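Local atomic coordinates of profilin-2 (Mus musculus, PDB entry 2V8F), a protein that binds actin and also proline-rich stretches of cytoskeletal regulators, such as the FH1 domain of the formin mDia1 and the proline-rich domain of VASP. Residues V39-I43 against V111-G115; I51-R56 against D76-V80. All blocks are in the same frame, centred on the assembly; numbering follows the deposited sequence. Where two conformers were deposited one is given.

Contact 1 of 2, residues V39-I43 against V111-G115; sequences VFQSI and VFVMG
F40 drops its ring from a short 3-10 turn onto F112 and M114, neighbours on one face of strand 109-114. From CB the ring points at the strand, with CG anti to the carbonyl carbon (chi1 -70°). Farther out, F40 CD2 and CE2 run beneath F112 CB, which stands over one face of the ring, 3.9 Å from its centroid. The leading edge meets backbone: F40 CE2 comes 3.6 Å from M114 N. At the tip, F40 CZ packs against M114 CB at 3.7 Å, and on the other flank F40 CE1 touches F112 CD2. The F112 ring turns its edge to the F40 face, planes 52° apart and centroids separated by 5.4 Å. Its own face receives I43, whose CD1 sits almost on the ring normal, 4.0 Å from the F112 centroid. M114 bends at its last torsion (chi3 -61°), bringing CE to V39 CG2 at 3.7 Å. This is a buried apolar part of the profilin fold, with no hydrogen bond between the segments. V39 N and F40 N are instead held by the carboxylate of E19. F40 also rests on A21 and V101 of the strands flanking 109-114, while V111 and V113 face the other way, onto helices 5-12 and 121-137.

Contact 2 of 2, residues I51-R56 against D76-V80; sequences IVGKDR and DSLYV
D76 takes R56 in a side-on, two-nitrogen salt bridge, and its carboxylate also closes an Asx turn with L78 N, which leads into a type I beta turn, S77 to V80. With CG anti to the backbone N (chi1 177°), D76 has OD1 placed for the amide of L78, whose N lies 3.0 Å from it. R56 NH2 reaches D76 OD1 from the opposite face of the carboxylate plane, at 2.9 Å and nearly straight. The second oxygen, D76 OD2, accepts R56 NE at 2.9 Å on its syn side but tilted out of the carboxylate plane, and a water bridges OD2 to R56 O. A sodium ion lies about 4 Å from the D76 side chain.

R56 needs two bends, at chi2 and chi3, to curl back to the end of helix 45-52. There NH1 and NH2 grip I51 O end-on, and R56 NH1 also donates to G53 O at 2.8 Å. All five guanidinium N-H groups are thereby engaged, which fixes the group's rotation and ties the turn after the helix to D76 on strand 69-77.

L78 follows, its CB 3.5 Å from R56 NH2. L78 CD2 reaches the helix end, 3.4 Å from I51 O and loosely against I51 CG2 and V52 CG1. On the strand side, M86 packs against R56, D76 and L78.

Y79 stands its ring nearly perpendicular to the guanidinium, planes 85° apart, with CE2 over one face of that group. Past the arginine, the phenol tip meets the helix end: Y79 OH donates to V52 O at 2.7 Å, in the carbonyl plane and on a lone pair.

In the fold
From the N terminus, the chain runs through helix 5-12 and strands 19-24 and 31-34 before the loop at 39-43, the first half of contact 1. Helix 45-52 follows, and its last residues begin segment 51-56. Contact 2 closes the shorter loop, returning at 76-80 after helix 58-62 and strands 64-66 and 69-77. Strands 85-90 and 100-105 then lead to 109-114, where contact 1 closes. Contact 2 is therefore nested inside the loop that contact 1 closes. Both reach the same antiparallel sheet: contact 1 at strand 109-114 within it, contact 2 at strand 69-77. Their centres lie about 17 Å apart, and they do not touch.

Contact 1 of 2, residues V39-I43 against V111-G115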
loop_
_atom_site.group_PDB
_atom_site.type_symbol
_atom_site.label_atom_id
_atom_site.label_comp_id
_atom_site.label_asym_id
_atom_site.label_seq_id
_atom_site.Cartn_x
_atom_site.Cartn_y
_atom_site.Cartn_z
ATOM N N VAL A 39 4.061 10.867 -9.365
ATOM C CA VAL A 39 3.526 11.754 -10.396
ATOM C C VAL A 39 2.022 11.576 -10.560
ATOM O O VAL A 39 1.360 12.528 -10.950
ATOM C CB VAL A 39 4.189 11.615 -11.792
ATOM C CG1 VAL A 39 5.663 11.935 -11.602
ATOM C CG2 VAL A 39 3.932 10.255 -12.390
ATOM N N PHE A 40 1.509 10.411 -10.219
ATOM C CA PHE A 40 0.090 10.163 -10.445
ATOM C C PHE A 40 -0.815 11.083 -9.618
ATOM O O PHE A 40 -1.887 11.463 -10.045
ATOM C CB PHE A 40 -0.291 8.724 -10.180
ATOM C CG PHE A 40 0.236 7.687 -11.167
ATOM C CD1 PHE A 40 0.669 7.965 -12.432
ATOM C CD2 PHE A 40 0.262 6.372 -10.759
ATOM C CE1 PHE A 40 1.143 6.978 -13.292
ATOM C CE2 PHE A 40 0.708 5.346 -11.590
ATOM C CZ PHE A 40 1.143 5.673 -12.841
ATOM N N GLN A 41 -0.339 11.427 -8.435
ATOM C CA GLN A 41 -1.159 12.281 -7.593
ATOM C C GLN A 41 -1.375 13.636 -8.222
ATOM O O GLN A 41 -2.334 14.328 -7.812
ATOM C CB GLN A 41 -0.381 12.416 -6.274
ATOM C CG GLN A 41 -1.235 13.133 -5.273
ATOM C CD GLN A 41 -0.678 13.404 -3.905
ATOM O OE1 GLN A 41 0.521 13.580 -3.702
ATOM N NE2 GLN A 41 -1.598 13.437 -2.939
ATOM N N SER A 42 -0.528 14.086 -9.160
ATOM C CA SER A 42 -0.722 15.365 -9.823
ATOM C C SER A 42 -1.236 15.236 -11.253
ATOM O O SER A 42 -1.178 16.235 -11.972
ATOM C CB SER A 42 0.585 16.172 -9.843
ATOM O OG SER A 42 0.806 16.622 -8.523
ATOM N N ILE A 43 -1.816 14.105 -11.620
ATOM C CA ILE A 43 -2.490 14.064 -12.920
ATOM C C ILE A 43 -3.583 15.118 -12.940
ATOM O O ILE A 43 -4.305 15.326 -11.966
ATOM C CB ILE A 43 -3.082 12.667 -13.159
ATOM C CG1 ILE A 43 -1.966 11.668 -13.510
ATOM C CG2 ILE A 43 -4.242 12.626 -14.181
ATOM C CD1 ILE A 43 -2.384 10.205 -13.394
ATOM N N VAL A 111 -7.532 3.020 -14.075
ATOM C CA VAL A 111 -6.577 2.413 -13.200
ATOM C C VAL A 111 -5.187 2.679 -13.740
ATOM O O VAL A 111 -4.931 2.306 -14.892
ATOM C CB VAL A 111 -6.813 0.909 -13.100
ATOM C CG1 VAL A 111 -5.735 0.261 -12.232
ATOM C CG2 VAL A 111 -8.232 0.634 -12.620
ATOM N N PHE A 112 -4.307 3.310 -12.976
ATOM C CA PHE A 112 -2.927 3.547 -13.343
ATOM C C PHE A 112 -1.990 2.756 -12.423
ATOM O O PHE A 112 -2.172 2.782 -11.216
ATOM C CB PHE A 112 -2.584 5.043 -13.213
ATOM C CG PHE A 112 -3.153 5.985 -14.211
ATOM C CD1 PHE A 112 -4.441 6.492 -14.089
ATOM C CD2 PHE A 112 -2.401 6.383 -15.294
ATOM C CE1 PHE A 112 -4.900 7.375 -15.047
ATOM C CE2 PHE A 112 -2.854 7.263 -16.240
ATOM C CZ PHE A 112 -4.162 7.735 -16.126
ATOM N N VAL A 113 -0.991 2.128 -13.039
ATOM C CA VAL A 113 0.111 1.536 -12.288
ATOM C C VAL A 113 1.413 1.959 -12.939
ATOM O O VAL A 113 1.523 2.020 -14.157
ATOM C CB VAL A 113 -0.023 -0.005 -12.162
ATOM C CG1 VAL A 113 -1.268 -0.418 -11.384
ATOM C CG2 VAL A 113 -0.019 -0.625 -13.541
ATOM N N MET A 114 2.446 2.186 -12.142
ATOM C CA MET A 114 3.807 2.394 -12.568
ATOM C C MET A 114 4.719 1.347 -11.955
ATOM O O MET A 114 4.731 1.178 -10.748
ATOM C CB MET A 114 4.281 3.805 -12.178
ATOM C CG MET A 114 5.691 4.072 -12.690
ATOM S SD MET A 114 6.361 5.625 -12.113
ATOM C CE MET A 114 5.244 6.839 -12.769
ATOM N N GLY A 115 5.486 0.665 -12.826
ATOM C CA GLY A 115 6.408 -0.328 -12.226
ATOM C C GLY A 115 7.599 0.378 -11.619
ATOM O O GLY A 115 8.023 1.466 -11.976
#

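Contact 2 of 2, residues I51-R56 against D76-V80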
loop_
_atom_site.group_PDB
_atom_site.type_symbol
_atom_site.label_atom_id
_atom_site.label_comp_id
_atom_site.label_asym_id
_atom_site.label_seq_id
_atom_site.Cartn_x
_atom_site.Cartn_y
_atom_site.Cartn_z
ATOM N N ILE A 51 -5.589 11.104 -22.368
ATOM C CA ILE A 51 -5.631 9.647 -22.274
ATOM C C ILE A 51 -6.929 9.096 -22.868
ATOM O O ILE A 51 -6.864 8.075 -23.562
ATOM C CB ILE A 51 -5.462 9.219 -20.789
ATOM C CG1 ILE A 51 -4.065 9.572 -20.238
ATOM C CG2 ILE A 51 -5.819 7.759 -20.584
ATOM C CD1 ILE A 51 -3.006 8.547 -20.564
ATOM N N VAL A 52 -8.066 9.688 -22.610
ATOM C CA VAL A 52 -9.346 9.087 -22.990
ATOM C C VAL A 52 -10.005 9.661 -24.233
ATOM O O VAL A 52 -11.095 9.217 -24.606
ATOM C CB VAL A 52 -10.323 9.138 -21.802
ATOM C CG1 VAL A 52 -9.734 8.503 -20.546
ATOM C CG2 VAL A 52 -10.800 10.556 -21.500
ATOM N N GLY A 53 -9.431 10.693 -24.849
ATOM C CA GLY A 53 -10.140 11.436 -25.881
ATOM C C GLY A 53 -10.242 10.745 -27.214
ATOM O O GLY A 53 -9.709 9.675 -27.455
ATOM N N LYS A 54 -10.953 11.439 -28.086
ATOM C CA LYS A 54 -11.263 10.871 -29.397
ATOM C C LYS A 54 -10.041 10.734 -30.277
ATOM O O LYS A 54 -9.977 9.857 -31.135
ATOM C CB LYS A 54 -12.264 11.806 -30.095
ATOM C CG LYS A 54 -12.838 11.316 -31.411
ATOM C CD LYS A 54 -13.833 12.302 -32.014
ATOM C CE LYS A 54 -13.976 12.053 -33.503
ATOM N NZ LYS A 54 -15.002 12.881 -34.202
ATOM N N ASP A 55 -9.096 11.622 -30.077
ATOM C CA ASP A 55 -7.886 11.527 -30.889
ATOM C C ASP A 55 -6.962 10.465 -30.340
ATOM O O ASP A 55 -6.383 10.575 -29.254
ATOM C CB ASP A 55 -7.276 12.930 -30.885
ATOM C CG ASP A 55 -5.944 13.016 -31.564
ATOM O OD1 ASP A 55 -5.464 12.019 -32.153
ATOM O OD2 ASP A 55 -5.369 14.115 -31.490
ATOM N N ARG A 56 -6.796 9.367 -31.086
ATOM C CA ARG A 56 -5.999 8.226 -30.678
ATOM C C ARG A 56 -4.674 8.238 -31.448
ATOM O O ARG A 56 -4.014 7.209 -31.481
ATOM C CB ARG A 56 -6.728 6.900 -30.868
ATOM C CG ARG A 56 -8.137 6.746 -30.322
ATOM C CD ARG A 56 -8.313 7.161 -28.887
ATOM N NE ARG A 56 -7.504 6.373 -27.958
ATOM C CZ ARG A 56 -7.338 6.785 -26.701
ATOM N NH1 ARG A 56 -7.894 7.895 -26.231
ATOM N NH2 ARG A 56 -6.597 6.049 -25.892
ATOM N N ASP A 76 -1.839 1.509 -27.612
ATOM C CA ASP A 76 -3.153 2.038 -27.285
ATOM C C ASP A 76 -4.245 1.021 -27.617
ATOM O O ASP A 76 -4.495 0.850 -28.820
ATOM C CB ASP A 76 -3.469 3.336 -28.026
ATOM C CG ASP A 76 -4.882 3.818 -27.723
ATOM O OD1 ASP A 76 -5.332 3.523 -26.614
ATOM O OD2 ASP A 76 -5.482 4.412 -28.659
ATOM N N SER A 77 -4.831 0.409 -26.638
ATOM C CA SER A 77 -5.983 -0.485 -26.770
ATOM C C SER A 77 -7.125 0.006 -25.891
ATOM O O SER A 77 -7.946 -0.800 -25.425
ATOM C CB SER A 77 -5.613 -1.932 -26.454
ATOM O OG SER A 77 -4.638 -2.433 -27.350
ATOM N N LEU A 78 -7.154 1.311 -25.603
ATOM C CA LEU A 78 -8.055 1.803 -24.559
ATOM C C LEU A 78 -9.543 1.602 -24.880
ATOM O O LEU A 78 -10.354 1.423 -23.989
ATOM C CB LEU A 78 -7.818 3.243 -24.198
ATOM C CG LEU A 78 -8.181 3.583 -22.747
ATOM C CD1 LEU A 78 -7.212 2.976 -21.766
ATOM C CD2 LEU A 78 -8.271 5.113 -22.596
ATOM N N TYR A 79 -9.807 1.604 -26.192
ATOM C CA TYR A 79 -11.157 1.411 -26.707
ATOM C C TYR A 79 -11.270 0.122 -27.532
ATOM O O TYR A 79 -12.121 0.078 -28.394
ATOM C CB TYR A 79 -11.640 2.627 -27.534
ATOM C CG TYR A 79 -11.791 3.832 -26.609
ATOM C CD1 TYR A 79 -12.909 3.931 -25.799
ATOM C CD2 TYR A 79 -10.838 4.829 -26.509
ATOM C CE1 TYR A 79 -13.130 4.973 -24.936
ATOM C CE2 TYR A 79 -11.022 5.900 -25.627
ATOM C CZ TYR A 79 -12.151 5.957 -24.847
ATOM O OH TYR A 79 -12.405 6.990 -23.957
ATOM N N VAL A 80 -10.439 -0.871 -27.248
ATOM C CA VAL A 80 -10.458 -2.211 -27.818
ATOM C C VAL A 80 -11.259 -3.090 -26.854
ATOM O O VAL A 80 -10.946 -3.259 -25.682
ATOM C CB VAL A 80 -9.071 -2.812 -28.061
ATOM C CG1 VAL A 80 -9.146 -4.264 -28.508
ATOM C CG2 VAL A 80 -8.322 -1.969 -29.113
HETATM O O HOH W 1 -4.536 4.523 -31.206
#